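PDB 6WPX: BlEst2 from Bacillus licheniformis, which probably hydrolyses ester bonds as a lipase or esterase, and is captured here in its propeptide form, with a C-terminal domain that has autoinhibitory effects. Local coordinates for residues 201-206 and 243-248; 317-322 and 352-357; 409-414 and 449-454. One frame throughout, in Å; residues are numbered along the deposited sequence.

Contact 1. Residues 201-206 and 243-248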
ATOM      1  N   LYS A 201     -14.046 -12.097  16.514  1.00 25.88           N
ATOM      2  CA  LYS A 201     -13.500 -10.838  17.033  1.00 24.81           C
ATOM      3  C   LYS A 201     -12.219 -10.524  16.260  1.00 24.72           C
ATOM      4  O   LYS A 201     -11.417 -11.376  16.061  1.00 24.74           O
ATOM      5  CB  LYS A 201     -13.193 -10.945  18.524  1.00 28.73           C
ATOM      6  CG  LYS A 201     -12.740  -9.631  19.128  1.00 43.16           C
ATOM      7  CD  LYS A 201     -13.833  -8.581  19.156  1.00 54.40           C
ATOM      8  CE  LYS A 201     -13.343  -7.174  19.457  1.00 55.67           C
ATOM      9  NZ  LYS A 201     -11.877  -7.055  19.416  1.00 32.96           N
ATOM     10  N   TYR A 202     -12.076  -9.273  15.908  1.00 21.69           N
ATOM     11  CA  TYR A 202     -10.934  -8.703  15.178  1.00 19.33           C
ATOM     12  C   TYR A 202     -10.183  -7.684  15.989  1.00 19.87           C
ATOM     13  O   TYR A 202     -10.784  -6.884  16.712  1.00 19.30           O
ATOM     14  CB  TYR A 202     -11.382  -8.045  13.860  1.00 21.21           C
ATOM     15  CG  TYR A 202     -11.874  -9.050  12.854  1.00 25.06           C
ATOM     16  CD1 TYR A 202     -10.995  -9.667  11.972  1.00 27.95           C
ATOM     17  CD2 TYR A 202     -13.216  -9.418  12.806  1.00 26.70           C
ATOM     18  CE1 TYR A 202     -11.432 -10.651  11.090  1.00 32.44           C
ATOM     19  CE2 TYR A 202     -13.670 -10.382  11.914  1.00 28.29           C
ATOM     20  CZ  TYR A 202     -12.777 -10.990  11.051  1.00 37.92           C
ATOM     21  OH  TYR A 202     -13.224 -11.932  10.168  1.00 43.35           O
ATOM     22  N   PHE A 203      -8.853  -7.711  15.833  1.00 15.43           N
ATOM     23  CA  PHE A 203      -7.903  -6.777  16.433  1.00 14.22           C
ATOM     24  C   PHE A 203      -6.976  -6.327  15.340  1.00 17.47           C
ATOM     25  O   PHE A 203      -6.525  -7.145  14.532  1.00 17.32           O
ATOM     26  CB  PHE A 203      -7.062  -7.445  17.522  1.00 14.90           C
ATOM     27  CG  PHE A 203      -7.820  -7.847  18.754  1.00 16.52           C
ATOM     28  CD1 PHE A 203      -8.520  -9.042  18.798  1.00 18.65           C
ATOM     29  CD2 PHE A 203      -7.820  -7.033  19.886  1.00 18.26           C
ATOM     30  CE1 PHE A 203      -9.213  -9.421  19.955  1.00 20.56           C
ATOM     31  CE2 PHE A 203      -8.501  -7.417  21.040  1.00 21.23           C
ATOM     32  CZ  PHE A 203      -9.195  -8.606  21.066  1.00 19.82           C
ATOM     33  N   THR A 204      -6.648  -5.050  15.328  1.00 14.88           N
ATOM     34  CA  THR A 204      -5.698  -4.557  14.326  1.00 13.97           C
ATOM     35  C   THR A 204      -4.569  -3.852  15.002  1.00 15.73           C
ATOM     36  O   THR A 204      -4.770  -3.142  15.988  1.00 17.71           O
ATOM     37  CB  THR A 204      -6.346  -3.645  13.262  1.00 16.81           C
ATOM     38  OG1 THR A 204      -6.677  -2.399  13.856  1.00 17.65           O
ATOM     39  CG2 THR A 204      -7.573  -4.275  12.566  1.00 14.64           C
ATOM     40  N   LEU A 205      -3.379  -4.073  14.486  1.00 11.43           N
ATOM     41  CA  LEU A 205      -2.165  -3.377  14.892  1.00 11.25           C
ATOM     42  C   LEU A 205      -1.699  -2.640  13.647  1.00 13.18           C
ATOM     43  O   LEU A 205      -1.875  -3.131  12.524  1.00 11.37           O
ATOM     44  CB  LEU A 205      -1.055  -4.326  15.370  1.00 11.18           C
ATOM     45  CG  LEU A 205      -1.001  -4.582  16.887  1.00 16.83           C
ATOM     46  CD1 LEU A 205      -2.213  -5.392  17.333  1.00 17.46           C
ATOM     47  CD2 LEU A 205       0.288  -5.347  17.261  1.00 16.03           C
ATOM     48  N   ALA A 206      -1.136  -1.462  13.846  1.00 12.05           N
ATOM     49  CA  ALA A 206      -0.584  -0.674  12.744  1.00 12.80           C
ATOM     50  C   ALA A 206       0.642   0.052  13.244  1.00 15.24           C
ATOM     51  O   ALA A 206       0.732   0.372  14.432  1.00 13.56           O
ATOM     52  CB  ALA A 206      -1.619   0.320  12.223  1.00 14.36           C
ATOM     53  N   TYR A 243     -15.341  -2.381  13.085  1.00 25.68           N
ATOM     54  CA  TYR A 243     -15.875  -3.135  14.229  1.00 26.61           C
ATOM     55  C   TYR A 243     -14.745  -3.782  15.029  1.00 30.64           C
ATOM     56  O   TYR A 243     -15.019  -4.559  15.939  1.00 32.66           O
ATOM     57  CB  TYR A 243     -16.798  -4.252  13.703  1.00 28.01           C
ATOM     58  CG  TYR A 243     -16.263  -4.859  12.421  1.00 28.95           C
ATOM     59  CD1 TYR A 243     -15.253  -5.822  12.448  1.00 29.81           C
ATOM     60  CD2 TYR A 243     -16.718  -4.424  11.179  1.00 30.26           C
ATOM     61  CE1 TYR A 243     -14.709  -6.329  11.272  1.00 29.55           C
ATOM     62  CE2 TYR A 243     -16.182  -4.926   9.999  1.00 30.37           C
ATOM     63  CZ  TYR A 243     -15.173  -5.872  10.053  1.00 32.82           C
ATOM     64  OH  TYR A 243     -14.658  -6.396   8.909  1.00 27.63           O
ATOM     65  N   ALA A 244     -13.485  -3.544  14.642  1.00 23.32           N
ATOM     66  CA  ALA A 244     -12.375  -4.186  15.339  1.00 21.47           C
ATOM     67  C   ALA A 244     -11.910  -3.390  16.551  1.00 24.97           C
ATOM     68  O   ALA A 244     -12.231  -2.203  16.693  1.00 24.88           O
ATOM     69  CB  ALA A 244     -11.202  -4.357  14.379  1.00 20.70           C
ATOM     70  N   THR A 245     -11.121  -4.047  17.416  1.00 21.32           N
ATOM     71  CA  THR A 245     -10.400  -3.360  18.469  1.00 19.71           C
ATOM     72  C   THR A 245      -9.180  -2.870  17.702  1.00 22.69           C
ATOM     73  O   THR A 245      -8.346  -3.661  17.260  1.00 20.94           O
ATOM     74  CB  THR A 245     -10.012  -4.278  19.614  1.00 24.04           C
ATOM     75  OG1 THR A 245     -11.199  -4.691  20.279  1.00 24.68           O
ATOM     76  CG2 THR A 245      -9.087  -3.580  20.612  1.00 18.64           C
ATOM     77  N   ASN A 246      -9.147  -1.575  17.435  1.00 18.91           N
ATOM     78  CA  ASN A 246      -8.073  -0.988  16.651  1.00 17.29           C
ATOM     79  C   ASN A 246      -7.050  -0.436  17.623  1.00 22.05           C
ATOM     80  O   ASN A 246      -7.243   0.640  18.201  1.00 21.94           O
ATOM     81  CB  ASN A 246      -8.651   0.077  15.718  1.00 16.91           C
ATOM     82  CG  ASN A 246      -9.553  -0.525  14.685  1.00 29.52           C
ATOM     83  OD1 ASN A 246      -9.137  -1.366  13.882  1.00 18.63           O
ATOM     84  ND2 ASN A 246     -10.798  -0.083  14.649  1.00 19.50           N
ATOM     85  N   LEU A 247      -5.989  -1.211  17.860  1.00 18.24           N
ATOM     86  CA  LEU A 247      -4.977  -0.811  18.825  1.00 18.36           C
ATOM     87  C   LEU A 247      -4.171   0.399  18.352  1.00 21.39           C
ATOM     88  O   LEU A 247      -3.711   0.438  17.205  1.00 21.01           O
ATOM     89  CB  LEU A 247      -4.047  -1.992  19.166  1.00 17.62           C
ATOM     90  CG  LEU A 247      -3.098  -1.758  20.331  1.00 23.39           C
ATOM     91  CD1 LEU A 247      -3.881  -1.618  21.647  1.00 24.21           C
ATOM     92  CD2 LEU A 247      -1.996  -2.843  20.380  1.00 23.16           C
ATOM     93  N   ASP A 248      -4.004   1.367  19.249  1.00 16.95           N
ATOM     94  CA  ASP A 248      -3.219   2.578  19.039  1.00 16.69           C
ATOM     95  C   ASP A 248      -1.921   2.219  18.333  1.00 18.18           C
ATOM     96  O   ASP A 248      -1.256   1.220  18.649  1.00 13.04           O
ATOM     97  CB  ASP A 248      -2.932   3.283  20.381  1.00 19.39           C
ATOM     98  CG  ASP A 248      -2.305   4.664  20.256  1.00 30.62           C
ATOM     99  OD1 ASP A 248      -2.627   5.382  19.287  1.00 32.65           O
ATOM    100  OD2 ASP A 248      -1.532   5.044  21.153  1.00 31.60           O
TER
HETATM  101  O   HOH W   1     -14.662  -7.425  15.858  1.00 27.39           O
HETATM  102  O   HOH W   2      -1.265  -0.926  16.856  1.00 16.61           O
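Strands 201-205 and 245-246 run parallel, Phe203 bridging to Thr245 and Thr204 to Asn246, at one edge of the mixed sheet of the alpha/beta-hydrolase domain. They form a beta-alpha-beta unit whose crossover carries helix 218-224. Thr245 takes part through both its backbone groups: its N donates to Tyr202 O (2.9 Å), and its O accepts from Thr204 N. On the Phe203 side, Lys201 bends at chi2 (67°) and runs forward along its own strand, so that NZ donates a 2.6 Å hydrogen bond to Thr245 OG1. The same NZ donates to Tyr202 O, reaching it from the face of the carbonyl plane opposite to Thr245 N, and lies over one face of the Phe203 ring near its rim. With an alanine for this lysine, Tyr202 O would probably lose its second donor and Thr245 OG1 the amine, although the hydroxyl would keep Asn276 O. Beyond the bridged pairs, Tyr243 turns its edge to the face of Tyr202 in an offset edge-to-face pair with planes at 67°, while Asp192 and Gln126 bond its OH. On the Asn246 side, Thr204 OG1 donates to Asn246 OD1 at 2.7 Å, in the carbonyl plane and on a lone pair.

Contact 2. Residues 317-322 and 352-357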
ATOM      1  N   HIS A 317      12.193  11.222  -6.151  1.00 14.09           N
ATOM      2  CA  HIS A 317      12.442   9.801  -6.304  1.00 14.24           C
ATOM      3  C   HIS A 317      12.492   9.374  -7.742  1.00 19.93           C
ATOM      4  O   HIS A 317      11.571   9.672  -8.500  1.00 19.42           O
ATOM      5  CB  HIS A 317      11.342   8.988  -5.580  1.00 13.13           C
ATOM      6  CG  HIS A 317      11.063   9.497  -4.216  1.00 15.79           C
ATOM      7  ND1 HIS A 317      11.772   9.041  -3.122  1.00 16.82           N
ATOM      8  CD2 HIS A 317      10.205  10.456  -3.812  1.00 16.16           C
ATOM      9  CE1 HIS A 317      11.335   9.742  -2.093  1.00 15.89           C
ATOM     10  NE2 HIS A 317      10.388  10.599  -2.457  1.00 16.01           N
ATOM     11  N   TRP A 318      13.530   8.615  -8.096  1.00 18.47           N
ATOM     12  CA  TRP A 318      13.615   8.021  -9.422  1.00 18.79           C
ATOM     13  C   TRP A 318      13.599   6.504  -9.200  1.00 20.18           C
ATOM     14  O   TRP A 318      14.591   5.928  -8.761  1.00 20.80           O
ATOM     15  CB  TRP A 318      14.867   8.482 -10.184  1.00 18.56           C
ATOM     16  CG  TRP A 318      14.920   7.992 -11.606  1.00 20.13           C
ATOM     17  CD1 TRP A 318      15.397   6.790 -12.045  1.00 23.27           C
ATOM     18  CD2 TRP A 318      14.471   8.699 -12.774  1.00 19.93           C
ATOM     19  NE1 TRP A 318      15.288   6.709 -13.418  1.00 22.63           N
ATOM     20  CE2 TRP A 318      14.702   7.860 -13.888  1.00 23.15           C
ATOM     21  CE3 TRP A 318      13.847   9.949 -12.983  1.00 20.98           C
ATOM     22  CZ2 TRP A 318      14.400   8.255 -15.199  1.00 21.99           C
ATOM     23  CZ3 TRP A 318      13.509  10.320 -14.281  1.00 22.23           C
ATOM     24  CH2 TRP A 318      13.816   9.493 -15.374  1.00 22.84           C
ATOM     25  N   LEU A 319      12.450   5.873  -9.442  1.00 16.41           N
ATOM     26  CA  LEU A 319      12.311   4.411  -9.308  1.00 15.42           C
ATOM     27  C   LEU A 319      12.707   3.799 -10.611  1.00 19.30           C
ATOM     28  O   LEU A 319      12.322   4.305 -11.658  1.00 18.90           O
ATOM     29  CB  LEU A 319      10.877   3.992  -8.960  1.00 14.85           C
ATOM     30  CG  LEU A 319      10.377   4.312  -7.543  1.00 17.83           C
ATOM     31  CD1 LEU A 319       9.916   5.777  -7.434  1.00 17.68           C
ATOM     32  CD2 LEU A 319       9.260   3.374  -7.173  1.00 19.17           C
ATOM     33  N   SER A 320      13.513   2.733 -10.555  1.00 19.17           N
ATOM     34  CA  SER A 320      14.029   2.050 -11.741  1.00 20.33           C
ATOM     35  C   SER A 320      14.120   0.540 -11.494  1.00 24.44           C
ATOM     36  O   SER A 320      14.082   0.100 -10.350  1.00 22.73           O
ATOM     37  CB  SER A 320      15.420   2.586 -12.077  1.00 24.37           C
ATOM     38  OG  SER A 320      15.976   1.941 -13.219  1.00 25.76           O
ATOM     39  N   ASN A 321      14.259  -0.242 -12.563  1.00 25.72           N
ATOM     40  CA  ASN A 321      14.440  -1.682 -12.440  1.00 27.54           C
ATOM     41  C   ASN A 321      15.921  -1.994 -12.166  1.00 35.32           C
ATOM     42  O   ASN A 321      16.258  -3.136 -11.853  1.00 37.91           O
ATOM     43  CB  ASN A 321      13.923  -2.420 -13.679  1.00 27.50           C
ATOM     44  CG  ASN A 321      14.532  -1.952 -14.959  1.00 40.62           C
ATOM     45  OD1 ASN A 321      14.378  -0.799 -15.357  1.00 28.35           O
ATOM     46  ND2 ASN A 321      15.151  -2.873 -15.678  1.00 39.01           N
ATOM     47  N   HIS A 322      16.802  -0.993 -12.239  1.00 30.96           N
ATOM     48  CA  HIS A 322      18.200  -1.254 -11.911  1.00 31.48           C
ATOM     49  C   HIS A 322      18.782  -0.105 -11.085  1.00 34.51           C
ATOM     50  O   HIS A 322      18.200   0.981 -10.991  1.00 31.10           O
ATOM     51  CB  HIS A 322      19.063  -1.673 -13.122  1.00 33.03           C
ATOM     52  CG  HIS A 322      19.220  -0.651 -14.192  1.00 35.82           C
ATOM     53  ND1 HIS A 322      20.082   0.421 -14.041  1.00 37.54           N
ATOM     54  CD2 HIS A 322      18.714  -0.632 -15.445  1.00 36.75           C
ATOM     55  CE1 HIS A 322      20.026   1.088 -15.181  1.00 36.22           C
ATOM     56  NE2 HIS A 322      19.219   0.496 -16.055  1.00 36.30           N
ATOM     57  N   GLY A 352      12.616  -3.717  -7.480  1.00 30.65           N
ATOM     58  CA  GLY A 352      13.162  -2.521  -8.103  1.00 29.95           C
ATOM     59  C   GLY A 352      14.081  -1.741  -7.189  1.00 31.10           C
ATOM     60  O   GLY A 352      14.442  -2.206  -6.099  1.00 31.12           O
ATOM     61  N   PHE A 353      14.463  -0.552  -7.647  1.00 23.17           N
ATOM     62  CA  PHE A 353      15.361   0.351  -6.944  1.00 22.21           C
ATOM     63  C   PHE A 353      14.804   1.744  -6.982  1.00 22.78           C
ATOM     64  O   PHE A 353      14.031   2.082  -7.875  1.00 18.90           O
ATOM     65  CB  PHE A 353      16.779   0.317  -7.568  1.00 24.52           C
ATOM     66  CG  PHE A 353      17.394  -1.060  -7.467  1.00 27.13           C
ATOM     67  CD1 PHE A 353      17.190  -2.004  -8.466  1.00 30.98           C
ATOM     68  CD2 PHE A 353      18.098  -1.444  -6.332  1.00 28.98           C
ATOM     69  CE1 PHE A 353      17.726  -3.295  -8.354  1.00 33.30           C
ATOM     70  CE2 PHE A 353      18.634  -2.736  -6.224  1.00 33.85           C
ATOM     71  CZ  PHE A 353      18.460  -3.644  -7.243  1.00 32.27           C
ATOM     72  N   VAL A 354      15.213   2.544  -6.022  1.00 20.31           N
ATOM     73  CA  VAL A 354      14.801   3.933  -5.929  1.00 20.27           C
ATOM     74  C   VAL A 354      15.974   4.784  -5.498  1.00 24.24           C
ATOM     75  O   VAL A 354      16.677   4.453  -4.546  1.00 24.67           O
ATOM     76  CB  VAL A 354      13.496   4.170  -5.080  1.00 23.16           C
ATOM     77  CG1 VAL A 354      13.669   3.812  -3.593  1.00 23.60           C
ATOM     78  CG2 VAL A 354      12.957   5.591  -5.249  1.00 21.77           C
ATOM     79  N   HIS A 355      16.201   5.854  -6.243  1.00 20.90           N
ATOM     80  CA  HIS A 355      17.179   6.877  -5.917  1.00 21.66           C
ATOM     81  C   HIS A 355      16.356   7.987  -5.300  1.00 24.11           C
ATOM     82  O   HIS A 355      15.407   8.471  -5.936  1.00 22.86           O
ATOM     83  CB  HIS A 355      17.878   7.406  -7.169  1.00 23.27           C
ATOM     84  CG  HIS A 355      18.540   6.359  -7.995  1.00 28.57           C
ATOM     85  ND1 HIS A 355      19.906   6.168  -7.947  1.00 32.43           N
ATOM     86  CD2 HIS A 355      18.008   5.507  -8.901  1.00 31.39           C
ATOM     87  CE1 HIS A 355      20.168   5.211  -8.823  1.00 33.04           C
ATOM     88  NE2 HIS A 355      19.055   4.770  -9.412  1.00 32.56           N
ATOM     89  N   SER A 356      16.679   8.376  -4.066  1.00 19.77           N
ATOM     90  CA  SER A 356      15.910   9.415  -3.403  1.00 18.23           C
ATOM     91  C   SER A 356      16.738  10.559  -2.901  1.00 26.11           C
ATOM     92  O   SER A 356      17.927  10.414  -2.599  1.00 26.37           O
ATOM     93  CB  SER A 356      15.103   8.853  -2.241  1.00 18.98           C
ATOM     94  OG  SER A 356      14.226   7.839  -2.692  1.00 19.66           O
ATOM     95  N   ALA A 357      16.071  11.712  -2.783  1.00 22.49           N
ATOM     96  CA  ALA A 357      16.657  12.931  -2.237  1.00 23.99           C
ATOM     97  C   ALA A 357      15.549  13.722  -1.560  1.00 28.83           C
ATOM     98  O   ALA A 357      14.373  13.574  -1.898  1.00 26.94           O
ATOM     99  CB  ALA A 357      17.311  13.772  -3.334  1.00 24.58           C
TER
HETATM  100  O   HOH W   3      19.187   3.308 -11.785  1.00 30.53           O
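An antiparallel strand pair inside a five-stranded sheet brings residues 317-322 against 352-357, with Trp318-His355 and Ser320-Phe353 as its hydrogen-bonded pairs. Each of these two pairs closes a double N-H...O bond; the straightest of the four, from His355 N to Trp318 O, measures 3.0 Å with 173° at the hydrogen. Between them, in the non-hydrogen-bonded pair, Leu319 and Val354 lie side by side, and Leu319 CG rests 3.7 Å from Val354 CG2. With chi1 of Val354 at 65°, that methyl stands anti to the backbone N and is aimed at the other strand, where it also meets His317 CB. One pair further, the His317 ring receives Ser356 OG at its edge: ND1 and OG are hydrogen-bonded at 2.8 Å, while NE2 is held by Thr315. Strands 313-320 and 353-360 are adjacent inner strands of the antiparallel sheet, flanked by strands 377-386 and 341-344, and the surface bearing Leu319, Val354 and His317 is covered by helix 218-224, notably by Phe219. On the other surface, the edge of the His355 ring faces Trp318 O, in plane, with CD2 3.4 Å from it. A water bridges His355 NE2 and His322 O, the latter at 2.6 Å, tying the ring to the turn that follows strand 313-320. That turn is an ST turn, Ser320 OG accepting from His322 N (3.2 Å) while also bonding Glu377 OE1, which Trp318 NE1 shares. Phe353 leans on the turn from across the strands, its CD1 3.6 Å from His322 C.

Contact 3. Residues 409-414 and 449-454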
ATOM      1  N   ALA A 409      -6.089  20.304 -16.655  1.00 30.95           N
ATOM      2  CA  ALA A 409      -6.099  18.914 -16.219  1.00 28.97           C
ATOM      3  C   ALA A 409      -6.130  17.985 -17.412  1.00 33.06           C
ATOM      4  O   ALA A 409      -7.057  18.051 -18.214  1.00 34.45           O
ATOM      5  CB  ALA A 409      -7.299  18.649 -15.338  1.00 30.58           C
ATOM      6  N   SER A 410      -5.119  17.124 -17.539  1.00 28.73           N
ATOM      7  CA  SER A 410      -5.053  16.125 -18.613  1.00 27.68           C
ATOM      8  C   SER A 410      -5.258  14.752 -17.962  1.00 31.06           C
ATOM      9  O   SER A 410      -4.712  14.485 -16.887  1.00 30.63           O
ATOM     10  CB  SER A 410      -3.738  16.219 -19.379  1.00 28.86           C
ATOM     11  OG  SER A 410      -2.640  15.936 -18.530  1.00 40.24           O
ATOM     12  N   VAL A 411      -6.122  13.931 -18.540  1.00 27.42           N
ATOM     13  CA  VAL A 411      -6.477  12.627 -17.993  1.00 27.27           C
ATOM     14  C   VAL A 411      -5.864  11.450 -18.767  1.00 31.35           C
ATOM     15  O   VAL A 411      -5.964  11.405 -19.991  1.00 32.24           O
ATOM     16  CB  VAL A 411      -8.021  12.513 -17.891  1.00 32.09           C
ATOM     17  CG1 VAL A 411      -8.455  11.121 -17.434  1.00 31.49           C
ATOM     18  CG2 VAL A 411      -8.574  13.577 -16.953  1.00 32.22           C
ATOM     19  N   ARG A 412      -5.238  10.513 -18.038  1.00 24.29           N
ATOM     20  CA  ARG A 412      -4.689   9.241 -18.524  1.00 24.22           C
ATOM     21  C   ARG A 412      -5.375   8.186 -17.670  1.00 27.15           C
ATOM     22  O   ARG A 412      -5.496   8.376 -16.461  1.00 25.27           O
ATOM     23  CB  ARG A 412      -3.170   9.160 -18.347  1.00 26.52           C
ATOM     24  CG  ARG A 412      -2.411   9.877 -19.448  1.00 32.83           C
ATOM     25  CD  ARG A 412      -0.955  10.133 -19.083  1.00 31.26           C
ATOM     26  NE  ARG A 412      -0.406  11.144 -19.980  1.00 33.60           N
ATOM     27  CZ  ARG A 412       0.267  10.872 -21.089  1.00 56.30           C
ATOM     28  NH1 ARG A 412       0.660  11.855 -21.889  1.00 46.32           N
ATOM     29  NH2 ARG A 412       0.551   9.617 -21.412  1.00 40.51           N
ATOM     30  N   SER A 413      -5.920   7.142 -18.293  1.00 22.28           N
ATOM     31  CA  SER A 413      -6.619   6.127 -17.525  1.00 22.18           C
ATOM     32  C   SER A 413      -6.393   4.712 -18.055  1.00 27.92           C
ATOM     33  O   SER A 413      -6.003   4.523 -19.213  1.00 26.62           O
ATOM     34  CB  SER A 413      -8.111   6.444 -17.443  1.00 25.53           C
ATOM     35  OG  SER A 413      -8.654   6.445 -18.749  1.00 30.04           O
ATOM     36  N   ILE A 414      -6.579   3.723 -17.168  1.00 25.09           N
ATOM     37  CA  ILE A 414      -6.529   2.296 -17.497  1.00 26.30           C
ATOM     38  C   ILE A 414      -7.734   1.652 -16.834  1.00 31.21           C
ATOM     39  O   ILE A 414      -7.987   1.891 -15.651  1.00 29.31           O
ATOM     40  CB  ILE A 414      -5.226   1.527 -17.092  1.00 28.18           C
ATOM     41  CG1 ILE A 414      -3.951   2.201 -17.607  1.00 28.56           C
ATOM     42  CG2 ILE A 414      -5.278   0.072 -17.585  1.00 27.64           C
ATOM     43  CD1 ILE A 414      -2.623   1.771 -16.837  1.00 33.83           C
ATOM     44  N   VAL A 449      -7.146   6.183 -12.619  1.00 20.02           N
ATOM     45  CA  VAL A 449      -7.215   7.452 -13.305  1.00 19.81           C
ATOM     46  C   VAL A 449      -6.119   8.351 -12.819  1.00 21.84           C
ATOM     47  O   VAL A 449      -5.976   8.562 -11.627  1.00 20.34           O
ATOM     48  CB  VAL A 449      -8.618   8.113 -13.218  1.00 26.12           C
ATOM     49  CG1 VAL A 449      -8.700   9.326 -14.139  1.00 25.93           C
ATOM     50  CG2 VAL A 449      -9.719   7.110 -13.568  1.00 27.40           C
ATOM     51  N   THR A 450      -5.319   8.851 -13.759  1.00 19.85           N
ATOM     52  CA  THR A 450      -4.241   9.794 -13.496  1.00 18.71           C
ATOM     53  C   THR A 450      -4.668  11.146 -14.028  1.00 21.50           C
ATOM     54  O   THR A 450      -4.879  11.290 -15.227  1.00 19.66           O
ATOM     55  CB  THR A 450      -2.924   9.323 -14.115  1.00 16.75           C
ATOM     56  OG1 THR A 450      -2.520   8.115 -13.481  1.00 15.51           O
ATOM     57  CG2 THR A 450      -1.818  10.331 -13.920  1.00 17.74           C
ATOM     58  N   ILE A 451      -4.764  12.145 -13.149  1.00 18.67           N
ATOM     59  CA  ILE A 451      -5.143  13.505 -13.523  1.00 19.69           C
ATOM     60  C   ILE A 451      -3.943  14.396 -13.295  1.00 22.19           C
ATOM     61  O   ILE A 451      -3.527  14.593 -12.150  1.00 19.66           O
ATOM     62  CB  ILE A 451      -6.411  14.013 -12.760  1.00 24.98           C
ATOM     63  CG1 ILE A 451      -7.628  13.072 -12.969  1.00 25.78           C
ATOM     64  CG2 ILE A 451      -6.761  15.469 -13.164  1.00 26.45           C
ATOM     65  CD1 ILE A 451      -7.940  12.262 -11.743  1.00 28.91           C
ATOM     66  N   ASP A 452      -3.363  14.905 -14.383  1.00 19.83           N
ATOM     67  CA  ASP A 452      -2.222  15.814 -14.278  1.00 19.39           C
ATOM     68  C   ASP A 452      -2.700  17.251 -14.291  1.00 25.65           C
ATOM     69  O   ASP A 452      -3.282  17.708 -15.282  1.00 24.17           O
ATOM     70  CB  ASP A 452      -1.175  15.557 -15.380  1.00 20.06           C
ATOM     71  CG  ASP A 452      -0.140  14.561 -14.873  1.00 25.43           C
ATOM     72  OD1 ASP A 452       0.740  14.974 -14.068  1.00 23.09           O
ATOM     73  OD2 ASP A 452      -0.247  13.359 -15.222  1.00 26.93           O
ATOM     74  N   LEU A 453      -2.475  17.941 -13.173  1.00 23.38           N
ATOM     75  CA  LEU A 453      -2.837  19.329 -12.956  1.00 24.25           C
ATOM     76  C   LEU A 453      -1.655  20.239 -13.137  1.00 26.63           C
ATOM     77  O   LEU A 453      -0.565  19.956 -12.647  1.00 22.53           O
ATOM     78  CB  LEU A 453      -3.389  19.532 -11.535  1.00 25.79           C
ATOM     79  CG  LEU A 453      -4.672  18.808 -11.139  1.00 32.32           C
ATOM     80  CD1 LEU A 453      -5.054  19.180  -9.728  1.00 34.01           C
ATOM     81  CD2 LEU A 453      -5.843  19.197 -12.049  1.00 35.23           C
ATOM     82  N   SER A 454      -1.896  21.378 -13.794  1.00 25.74           N
ATOM     83  CA  SER A 454      -0.930  22.441 -14.021  1.00 26.32           C
ATOM     84  C   SER A 454      -1.664  23.784 -13.923  1.00 31.80           C
ATOM     85  O   SER A 454      -2.884  23.841 -14.061  1.00 31.67           O
ATOM     86  CB  SER A 454      -0.290  22.307 -15.402  1.00 26.13           C
ATOM     87  OG  SER A 454      -1.279  22.357 -16.417  1.00 38.15           O
TER
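Ala409, Val411, Val449, Ile451 and Leu453 line one surface, the tightly packed one, of an antiparallel strand pair within the five-stranded sheet that also holds strands 420-431 and 462-473. Ala409 CB sits 3.6 Å from Leu453 CD2 and 3.9 Å from Ile451 CG2, and Val411 meets two residues of the partner strand, its CG1 against Val449 CG1 (3.8 Å) and its CG2 alongside Ile451 CG1. With CG1 anti to the backbone N (chi1 175°), Val411 can send one methyl to each. Helix 432-438 covers this layer through Ile432 and Leu435. Between the strands, two hydrogen-bonded pairs, Ser410-Asp452 and Arg412-Thr450, hold the register; Thr450 N to Arg412 O is 2.7 Å.

The opposite surface is looser and polar. Ser410 OG merely comes to 3.5 Å from Asp452 CB, and the extended chain of Arg412, partly exposed, leads off from the partner strand, against Asn160 and Trp161. Although opposite in charge, Arg412 NE and Asp452 OD2 remain 5.3 Å apart. Asp452 spends its buried carboxylate elsewhere: OD1 takes a salt bridge from Arg293 on strand 290-297 of another sheet and a hydrogen bond from Thr466 on the next strand, and OD2 bonds Trp161 NE1 in a loop, partners likely to favour its ionised form.

Overall arrangement
All three contacts pair beta strands and are largely buried, yet they belong to three different sheets. Contact 1 closes the edge of the parallel part of the alpha/beta-hydrolase fold, whereas contacts 2 and 3 lie inside antiparallel sheets of the C-terminal region, on the far side of the chain's centre. Contacts 2 and 3 are nearer each other, 23 Å between centres, without touching. Helix 218-224 links the first two: it belongs to the crossover of contact 1 and covers one surface of the mostly buried contact 2. Contact 1 adds side-chain hydrogen bonds to its backbone pairing, contact 2 mixes histidines with apolar packing, and contact 3 separates an apolar surface from a polar one, partly exposed at Ser410 and Arg412.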